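Local coordinates for protein importin-95 (Chaetomium thermophilum, PDB 4XRI) that serves as an importin-beta type nuclear transport receptor built of HEAT repeats, thought to carry cargo proteins into the nucleus and probably to bind a small GTPase, at residues Thr187-Gly192 and Thr208-Ser213; Asp212-Val217 and Phe250-Arg255; Asn228-Val233 and Asn254-Leu259. The protein carries 2 engineered substitutions. All coordinates share one frame; numbering follows the deposited sequence.

Contact 1 (Thr187-Gly192 and Thr208-Ser213); sequences TAVVQG and TALGDS
Val189 and Leu210 mark the closest approach of the two backbones, their CA atoms lying 6.0 Å apart where helix 182-193 packs against the end of helix 200-212. The contact rests on three buried side chains. Val189 points its CB at the other segment and divides its two methyls between successive residues: CG2 touches CD1 of Leu210 at 4.1 Å, and CG1 approaches CB of Ala209 at 4.4 Å. With chi1 at -55°, CG2 sits between the backbone N and the carbonyl carbon of Val189 while CG1 lies opposite the carbonyl carbon, and this spreads the fork of the valine over both partners. Leu210 meets the valine at about a right angle, presenting a single branch methyl. Val234 of helix 224-238 also packs on Leu210, and Leu160 of helix 153-168 on Val189, so neighbouring helices of the HEAT-repeat stack flank the pair. Two residues beyond Leu210, helix 200-212 ends, and Ser213 departs from helical backbone angles. Its hydroxyl turns back to donate a hydrogen bond from OG to the carbonyl O of Ala209, 2.6 Å away, approaching at a C=O...donor angle of 146° and tilted 34° from the carbonyl plane. Ser213 N bonds Leu210 O and adds a weak bond to Ala209 O. No hydrogen bond passes between the segments: the helices meet through aliphatic surfaces alone, Ser213 OG is satisfied within its own helix and Asp212 is paired with Arg255, consistent with association through burial of apolar surface.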
loop_
_atom_site.group_PDB
_atom_site.type_symbol
_atom_site.label_atom_id
_atom_site.label_comp_id
_atom_site.label_asym_id
_atom_site.label_seq_id
_atom_site.Cartn_x
_atom_site.Cartn_y
_atom_site.Cartn_z
ATOM N N THR A 187 -31.983 14.977 13.824
ATOM C CA THR A 187 -33.393 14.663 14.017
ATOM C C THR A 187 -34.056 14.333 12.682
ATOM O O THR A 187 -34.837 13.388 12.582
ATOM C CB THR A 187 -34.145 15.829 14.691
ATOM O OG1 THR A 187 -33.651 16.010 16.025
ATOM C CG2 THR A 187 -35.635 15.544 14.751
ATOM N N ALA A 188 -33.717 15.109 11.657
ATOM C CA ALA A 188 -34.311 14.940 10.335
ATOM C C ALA A 188 -33.948 13.594 9.712
ATOM O O ALA A 188 -34.809 12.916 9.147
ATOM C CB ALA A 188 -33.883 16.076 9.414
ATOM N N VAL A 189 -32.681 13.202 9.815
ATOM C CA VAL A 189 -32.228 11.969 9.177
ATOM C C VAL A 189 -32.685 10.731 9.951
ATOM O O VAL A 189 -33.015 9.708 9.350
ATOM C CB VAL A 189 -30.686 11.942 9.010
ATOM C CG1 VAL A 189 -30.221 13.177 8.247
ATOM C CG2 VAL A 189 -29.975 11.841 10.345
ATOM N N VAL A 190 -32.725 10.828 11.277
ATOM C CA VAL A 190 -33.131 9.696 12.103
ATOM C C VAL A 190 -34.630 9.464 11.970
ATOM O O VAL A 190 -35.082 8.326 11.809
ATOM C CB VAL A 190 -32.776 9.907 13.589
ATOM C CG1 VAL A 190 -33.504 8.892 14.465
ATOM C CG2 VAL A 190 -31.275 9.805 13.792
ATOM N N GLN A 191 -35.398 10.546 12.033
ATOM C CA GLN A 191 -36.846 10.448 11.885
ATOM C C GLN A 191 -37.222 9.956 10.496
ATOM O O GLN A 191 -38.230 9.275 10.319
ATOM C CB GLN A 191 -37.516 11.793 12.160
ATOM C CG GLN A 191 -37.561 12.163 13.633
ATOM C CD GLN A 191 -38.346 13.433 13.901
ATOM O OE1 GLN A 191 -38.717 14.159 12.977
ATOM N NE2 GLN A 191 -38.605 13.708 15.175
ATOM N N GLY A 192 -36.403 10.293 9.509
ATOM C CA GLY A 192 -36.647 9.846 8.153
ATOM C C GLY A 192 -36.376 8.363 7.996
ATOM O O GLY A 192 -36.937 7.712 7.121
ATOM N N THR A 208 -28.961 6.135 4.654
ATOM C CA THR A 208 -27.738 6.360 3.896
ATOM C C THR A 208 -27.110 7.684 4.308
ATOM O O THR A 208 -25.895 7.785 4.485
ATOM C CB THR A 208 -28.002 6.372 2.379
ATOM O OG1 THR A 208 -28.664 5.161 2.000
ATOM C CG2 THR A 208 -26.694 6.501 1.607
ATOM N N ALA A 209 -27.958 8.696 4.458
ATOM C CA ALA A 209 -27.512 10.024 4.855
ATOM C C ALA A 209 -26.936 10.000 6.266
ATOM O O ALA A 209 -25.955 10.687 6.556
ATOM C CB ALA A 209 -28.659 11.015 4.765
ATOM N N LEU A 210 -27.551 9.206 7.139
ATOM C CA LEU A 210 -27.050 9.033 8.497
ATOM C C LEU A 210 -25.649 8.434 8.476
ATOM O O LEU A 210 -24.762 8.881 9.201
ATOM C CB LEU A 210 -27.997 8.153 9.318
ATOM C CG LEU A 210 -27.517 7.774 10.722
ATOM C CD1 LEU A 210 -27.199 9.017 11.537
ATOM C CD2 LEU A 210 -28.560 6.914 11.428
ATOM N N GLY A 211 -25.458 7.426 7.631
ATOM C CA GLY A 211 -24.161 6.802 7.461
ATOM C C GLY A 211 -23.121 7.807 7.010
ATOM O O GLY A 211 -22.013 7.846 7.538
ATOM N N ASP A 212 -23.490 8.635 6.039
ATOM C CA ASP A 212 -22.594 9.660 5.513
ATOM C C ASP A 212 -22.318 10.759 6.537
ATOM O O ASP A 212 -21.295 11.436 6.469
ATOM C CB ASP A 212 -23.178 10.279 4.236
ATOM C CG ASP A 212 -23.170 9.317 3.061
ATOM O OD1 ASP A 212 -22.377 8.351 3.085
ATOM O OD2 ASP A 212 -23.948 9.534 2.109
ATOM N N SER A 213 -23.227 10.932 7.488
ATOM C CA SER A 213 -23.142 12.054 8.418
ATOM C C SER A 213 -22.591 11.655 9.783
ATOM O O SER A 213 -22.600 12.458 10.714
ATOM C CB SER A 213 -24.519 12.697 8.593
ATOM O OG SER A 213 -25.090 13.035 7.342
#

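Contact 2 (Asp212-Val217 and Phe250-Arg255); sequences DSLEFV and FGCLNR
The guanidinium of Arg255 is met at its edge, nearly in plane, by OD1 of Asp212, while the carboxylate and guanidinium planes are inclined by 31°. NH1 donates to OD1 over 2.9 Å, meeting it nearly along its C-O bond, and the oxygen lies just 10° out of the guanidinium plane. The N-H...O angle of 141° makes this a bent hydrogen bond within a salt bridge made through one nitrogen and one oxygen. An extended chain from CG to NE carries the arginine head across to the aspartate, whose CB points away from helix 243-260, though its OD1 still reaches NH1. The bridge runs from the last residue of helix 200-212 to helix 243-260, joining two helices of the HEAT-repeat solenoid that are separated in the chain by helices 214-217 and 224-238. Next to the bridge, Leu214, the first residue of the short helix 214-217, aims its CB at the other segment. Its CD1 lies 3.6 Å from CB of Arg255, at the root of the arginine chain, and also 3.6 Å from the carbonyl O of Cys252; the sulfur SG of Cys252 is farther from that methyl, at 4.3 Å. Val234 of helix 224-238 packs on Cys252, and Glu168 of helix 153-168 touches Asp212.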
loop_
_atom_site.group_PDB
_atom_site.type_symbol
_atom_site.label_atom_id
_atom_site.label_comp_id
_atom_site.label_asym_id
_atom_site.label_seq_id
_atom_site.Cartn_x
_atom_site.Cartn_y
_atom_site.Cartn_z
ATOM N N ASP A 212 -23.490 8.635 6.039
ATOM C CA ASP A 212 -22.594 9.660 5.513
ATOM C C ASP A 212 -22.318 10.759 6.537
ATOM O O ASP A 212 -21.295 11.436 6.469
ATOM C CB ASP A 212 -23.178 10.279 4.236
ATOM C CG ASP A 212 -23.170 9.317 3.061
ATOM O OD1 ASP A 212 -22.377 8.351 3.085
ATOM O OD2 ASP A 212 -23.948 9.534 2.109
ATOM N N SER A 213 -23.227 10.932 7.488
ATOM C CA SER A 213 -23.142 12.054 8.418
ATOM C C SER A 213 -22.591 11.655 9.783
ATOM O O SER A 213 -22.600 12.458 10.714
ATOM C CB SER A 213 -24.519 12.697 8.593
ATOM O OG SER A 213 -25.090 13.035 7.342
ATOM N N LEU A 214 -22.102 10.424 9.889
ATOM C CA LEU A 214 -21.710 9.849 11.177
ATOM C C LEU A 214 -20.675 10.672 11.934
ATOM O O LEU A 214 -20.852 10.954 13.120
ATOM C CB LEU A 214 -21.182 8.431 10.973
ATOM C CG LEU A 214 -22.271 7.362 10.941
ATOM C CD1 LEU A 214 -21.676 5.988 10.698
ATOM C CD2 LEU A 214 -23.059 7.386 12.242
ATOM N N GLU A 215 -19.601 11.049 11.249
ATOM C CA GLU A 215 -18.549 11.850 11.864
ATOM C C GLU A 215 -19.106 13.159 12.418
ATOM O O GLU A 215 -18.703 13.607 13.490
ATOM C CB GLU A 215 -17.430 12.134 10.859
ATOM C CG GLU A 215 -16.701 10.891 10.376
ATOM C CD GLU A 215 -15.396 11.210 9.670
ATOM O OE1 GLU A 215 -15.148 12.399 9.379
ATOM O OE2 GLU A 215 -14.615 10.269 9.413
ATOM N N PHE A 216 -20.051 13.755 11.698
ATOM C CA PHE A 216 -20.623 15.029 12.113
ATOM C C PHE A 216 -21.735 14.886 13.154
ATOM O O PHE A 216 -21.575 15.320 14.293
ATOM C CB PHE A 216 -21.160 15.798 10.902
ATOM C CG PHE A 216 -21.940 17.034 11.269
ATOM C CD1 PHE A 216 -21.291 18.186 11.686
ATOM C CD2 PHE A 216 -23.324 17.042 11.201
ATOM C CE1 PHE A 216 -22.010 19.318 12.029
ATOM C CE2 PHE A 216 -24.046 18.168 11.544
ATOM C CZ PHE A 216 -23.390 19.309 11.958
ATOM N N VAL A 217 -22.860 14.287 12.763
ATOM C CA VAL A 217 -24.071 14.344 13.584
ATOM C C VAL A 217 -23.948 13.636 14.930
ATOM O O VAL A 217 -24.602 14.024 15.897
ATOM C CB VAL A 217 -25.298 13.747 12.847
ATOM C CG1 VAL A 217 -25.618 14.547 11.595
ATOM C CG2 VAL A 217 -25.088 12.279 12.516
ATOM N N PHE A 250 -26.799 -1.722 7.503
ATOM C CA PHE A 250 -25.588 -2.478 7.812
ATOM C C PHE A 250 -24.328 -1.721 7.420
ATOM O O PHE A 250 -23.303 -1.811 8.094
ATOM C CB PHE A 250 -25.609 -3.838 7.120
ATOM C CG PHE A 250 -26.318 -4.898 7.906
ATOM C CD1 PHE A 250 -25.732 -5.440 9.035
ATOM C CD2 PHE A 250 -27.569 -5.348 7.523
ATOM C CE1 PHE A 250 -26.375 -6.413 9.768
ATOM C CE2 PHE A 250 -28.220 -6.325 8.251
ATOM C CZ PHE A 250 -27.622 -6.857 9.377
ATOM N N GLY A 251 -24.416 -0.968 6.329
ATOM C CA GLY A 251 -23.321 -0.117 5.907
ATOM C C GLY A 251 -23.078 0.958 6.946
ATOM O O GLY A 251 -21.938 1.286 7.266
ATOM N N CYS A 252 -24.169 1.506 7.472
ATOM C CA CYS A 252 -24.112 2.489 8.547
ATOM C C CYS A 252 -23.469 1.878 9.788
ATOM O O CYS A 252 -22.631 2.497 10.443
ATOM C CB CYS A 252 -25.521 2.997 8.870
ATOM S SG CYS A 252 -25.599 4.481 9.879
ATOM N N LEU A 253 -23.873 0.650 10.097
ATOM C CA LEU A 253 -23.396 -0.056 11.276
ATOM C C LEU A 253 -21.896 -0.341 11.183
ATOM O O LEU A 253 -21.170 -0.232 12.172
ATOM C CB LEU A 253 -24.182 -1.356 11.457
ATOM C CG LEU A 253 -24.164 -2.020 12.831
ATOM C CD1 LEU A 253 -24.472 -0.995 13.912
ATOM C CD2 LEU A 253 -25.175 -3.163 12.869
ATOM N N ASN A 254 -21.442 -0.698 9.984
ATOM C CA ASN A 254 -20.030 -0.981 9.742
ATOM C C ASN A 254 -19.157 0.245 9.955
ATOM O O ASN A 254 -18.046 0.145 10.478
ATOM C CB ASN A 254 -19.826 -1.515 8.323
ATOM C CG ASN A 254 -20.470 -2.873 8.116
ATOM O OD1 ASN A 254 -20.874 -3.531 9.072
ATOM N ND2 ASN A 254 -20.569 -3.298 6.862
ATOM N N ARG A 255 -19.667 1.402 9.548
ATOM C CA ARG A 255 -18.949 2.655 9.732
ATOM C C ARG A 255 -18.933 3.053 11.203
ATOM O O ARG A 255 -17.944 3.594 11.699
ATOM C CB ARG A 255 -19.569 3.764 8.878
ATOM C CG ARG A 255 -19.198 3.657 7.413
ATOM C CD ARG A 255 -19.938 4.654 6.540
ATOM N NE ARG A 255 -19.705 4.356 5.128
ATOM C CZ ARG A 255 -20.084 5.129 4.117
ATOM N NH1 ARG A 255 -20.723 6.267 4.348
ATOM N NH2 ARG A 255 -19.819 4.760 2.869
#

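Contact 3 (Asn228-Val233 and Asn254-Leu259); sequences NYIMQV and NRIMAL
Met231 and Ile256 lie alongside each other with their chains running opposite ways, and the thioether sulfur does the touching: SD lies 3.9 Å from CD1 and 4.0 Å from CG2 of Ile256, so it faces both ends of the forked isoleucine. The methionine reaches this place by folding. Its CG stands opposite the carbonyl carbon, and a bend at chi2 (-54°) brings SD to Ile256 although the CB does not point directly at helix 243-260; the further bend at chi3 (-68°) only sets where CE goes. Ile256 does point its CB at helix 224-238; with CG1 opposite its carbonyl carbon and chi2 at 170°, the CG1 arm is stretched out and CD1 becomes its leading atom. That methyl also meets CG2 of Ile230, the short branch of the second isoleucine, at 4.3 Å. Helices 224-238 and 243-260 follow one another in the chain as neighbouring antiparallel helices of the HEAT-repeat array, and the three side chains fill part of the seam between them without any hydrogen bond. Tyr267 and Leu272 of helix 265-280 pack on Met231, while Leu186 of helix 182-193 and Phe221 bear on Ile230. A glycerol molecule, probably from the crystallisation liquor, lies about 4 Å from the side chain of Met231.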
loop_
_atom_site.group_PDB
_atom_site.type_symbol
_atom_site.label_atom_id
_atom_site.label_comp_id
_atom_site.label_asym_id
_atom_site.label_seq_id
_atom_site.Cartn_x
_atom_site.Cartn_y
_atom_site.Cartn_z
ATOM N N ASN A 228 -27.652 6.312 21.855
ATOM C CA ASN A 228 -28.808 5.421 21.863
ATOM C C ASN A 228 -29.823 5.781 20.782
ATOM O O ASN A 228 -30.447 4.903 20.188
ATOM C CB ASN A 228 -29.478 5.442 23.237
ATOM C CG ASN A 228 -28.613 4.820 24.316
ATOM O OD1 ASN A 228 -28.093 3.715 24.152
ATOM N ND2 ASN A 228 -28.446 5.532 25.424
ATOM N N TYR A 229 -29.977 7.081 20.545
ATOM C CA TYR A 229 -30.845 7.607 19.495
ATOM C C TYR A 229 -30.488 6.990 18.147
ATOM O O TYR A 229 -31.315 6.345 17.503
ATOM C CB TYR A 229 -30.725 9.136 19.444
ATOM C CG TYR A 229 -31.801 9.860 18.662
ATOM C CD1 TYR A 229 -31.469 10.710 17.613
ATOM C CD2 TYR A 229 -33.145 9.713 18.984
ATOM C CE1 TYR A 229 -32.445 11.388 16.899
ATOM C CE2 TYR A 229 -34.128 10.387 18.275
ATOM C CZ TYR A 229 -33.771 11.221 17.234
ATOM O OH TYR A 229 -34.748 11.887 16.531
ATOM N N ILE A 230 -29.235 7.179 17.750
ATOM C CA ILE A 230 -28.722 6.681 16.482
ATOM C C ILE A 230 -28.711 5.155 16.422
ATOM O O ILE A 230 -29.135 4.565 15.430
ATOM C CB ILE A 230 -27.302 7.210 16.227
ATOM C CG1 ILE A 230 -27.337 8.730 16.083
ATOM C CG2 ILE A 230 -26.697 6.559 14.998
ATOM C CD1 ILE A 230 -25.976 9.384 16.138
ATOM N N MET A 231 -28.242 4.520 17.490
ATOM C CA MET A 231 -28.140 3.064 17.518
ATOM C C MET A 231 -29.510 2.394 17.438
ATOM O O MET A 231 -29.653 1.333 16.828
ATOM C CB MET A 231 -27.401 2.599 18.776
ATOM C CG MET A 231 -25.929 3.001 18.811
ATOM S SD MET A 231 -25.031 2.480 17.336
ATOM C CE MET A 231 -25.037 0.704 17.551
ATOM N N GLN A 232 -30.518 3.014 18.045
ATOM C CA GLN A 232 -31.860 2.443 18.027
ATOM C C GLN A 232 -32.416 2.372 16.609
ATOM O O GLN A 232 -32.935 1.338 16.195
ATOM C CB GLN A 232 -32.805 3.246 18.925
ATOM C CG GLN A 232 -34.178 2.606 19.128
ATOM C CD GLN A 232 -35.152 2.920 18.006
ATOM O OE1 GLN A 232 -35.099 3.992 17.402
ATOM N NE2 GLN A 232 -36.040 1.977 17.714
ATOM N N VAL A 233 -32.300 3.469 15.868
ATOM C CA VAL A 233 -32.856 3.534 14.523
ATOM C C VAL A 233 -32.056 2.664 13.554
ATOM O O VAL A 233 -32.614 2.100 12.616
ATOM C CB VAL A 233 -32.920 4.997 13.998
ATOM C CG1 VAL A 233 -31.549 5.528 13.635
ATOM C CG2 VAL A 233 -33.850 5.083 12.801
ATOM N N ASN A 254 -21.442 -0.698 9.984
ATOM C CA ASN A 254 -20.030 -0.981 9.742
ATOM C C ASN A 254 -19.157 0.245 9.955
ATOM O O ASN A 254 -18.046 0.145 10.478
ATOM C CB ASN A 254 -19.826 -1.515 8.323
ATOM C CG ASN A 254 -20.470 -2.873 8.116
ATOM O OD1 ASN A 254 -20.874 -3.531 9.072
ATOM N ND2 ASN A 254 -20.569 -3.298 6.862
ATOM N N ARG A 255 -19.667 1.402 9.548
ATOM C CA ARG A 255 -18.949 2.655 9.732
ATOM C C ARG A 255 -18.933 3.053 11.203
ATOM O O ARG A 255 -17.944 3.594 11.699
ATOM C CB ARG A 255 -19.569 3.764 8.878
ATOM C CG ARG A 255 -19.198 3.657 7.413
ATOM C CD ARG A 255 -19.938 4.654 6.540
ATOM N NE ARG A 255 -19.705 4.356 5.128
ATOM C CZ ARG A 255 -20.084 5.129 4.117
ATOM N NH1 ARG A 255 -20.723 6.267 4.348
ATOM N NH2 ARG A 255 -19.819 4.760 2.869
ATOM N N ILE A 256 -20.032 2.772 11.896
ATOM C CA ILE A 256 -20.122 3.038 13.328
ATOM C C ILE A 256 -19.078 2.229 14.093
ATOM O O ILE A 256 -18.362 2.763 14.945
ATOM C CB ILE A 256 -21.528 2.715 13.874
ATOM C CG1 ILE A 256 -22.528 3.788 13.432
ATOM C CG2 ILE A 256 -21.505 2.606 15.393
ATOM C CD1 ILE A 256 -23.967 3.437 13.715
ATOM N N MET A 257 -18.990 0.940 13.777
ATOM C CA MET A 257 -18.011 0.060 14.406
ATOM C C MET A 257 -16.583 0.523 14.128
ATOM O O MET A 257 -15.736 0.517 15.020
ATOM C CB MET A 257 -18.197 -1.377 13.919
ATOM C CG MET A 257 -17.190 -2.371 14.503
ATOM S SD MET A 257 -17.284 -2.497 16.303
ATOM C CE MET A 257 -18.973 -3.050 16.512
ATOM N N ALA A 258 -16.328 0.932 12.888
ATOM C CA ALA A 258 -14.996 1.365 12.471
ATOM C C ALA A 258 -14.574 2.639 13.197
ATOM O O ALA A 258 -13.400 2.825 13.520
ATOM C CB ALA A 258 -14.956 1.580 10.967
ATOM N N LEU A 259 -15.543 3.506 13.460
ATOM C CA LEU A 259 -15.269 4.791 14.089
ATOM C C LEU A 259 -15.384 4.752 15.608
ATOM O O LEU A 259 -14.639 5.437 16.307
ATOM C CB LEU A 259 -16.221 5.859 13.544
ATOM C CG LEU A 259 -16.009 6.368 12.119
ATOM C CD1 LEU A 259 -17.284 7.018 11.610
ATOM C CD2 LEU A 259 -14.856 7.360 12.080
#

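How the contacts relate
Contacts 1 and 3 are buried and wholly apolar, whereas contact 2 is partly exposed and adds a salt bridge to its aliphatic packing. The segments of contacts 1 and 2 overlap at Asp212 and Ser213, where helix 200-212 gives way to helix 214-217; those of contacts 2 and 3 overlap at Asn254 and Arg255, on helix 243-260. The last two have centres about 6 Å apart and are joined by Leu214 CD1 against Ile256 CG1 at 3.6 Å. The Cys252 sulfur rests on Leu210 and Gly211, linking contacts 1 and 2, while Val190 packs on Tyr229 between contacts 1 and 3. Charge thus appears toward the surface, with hydrocarbon and sulfur inside.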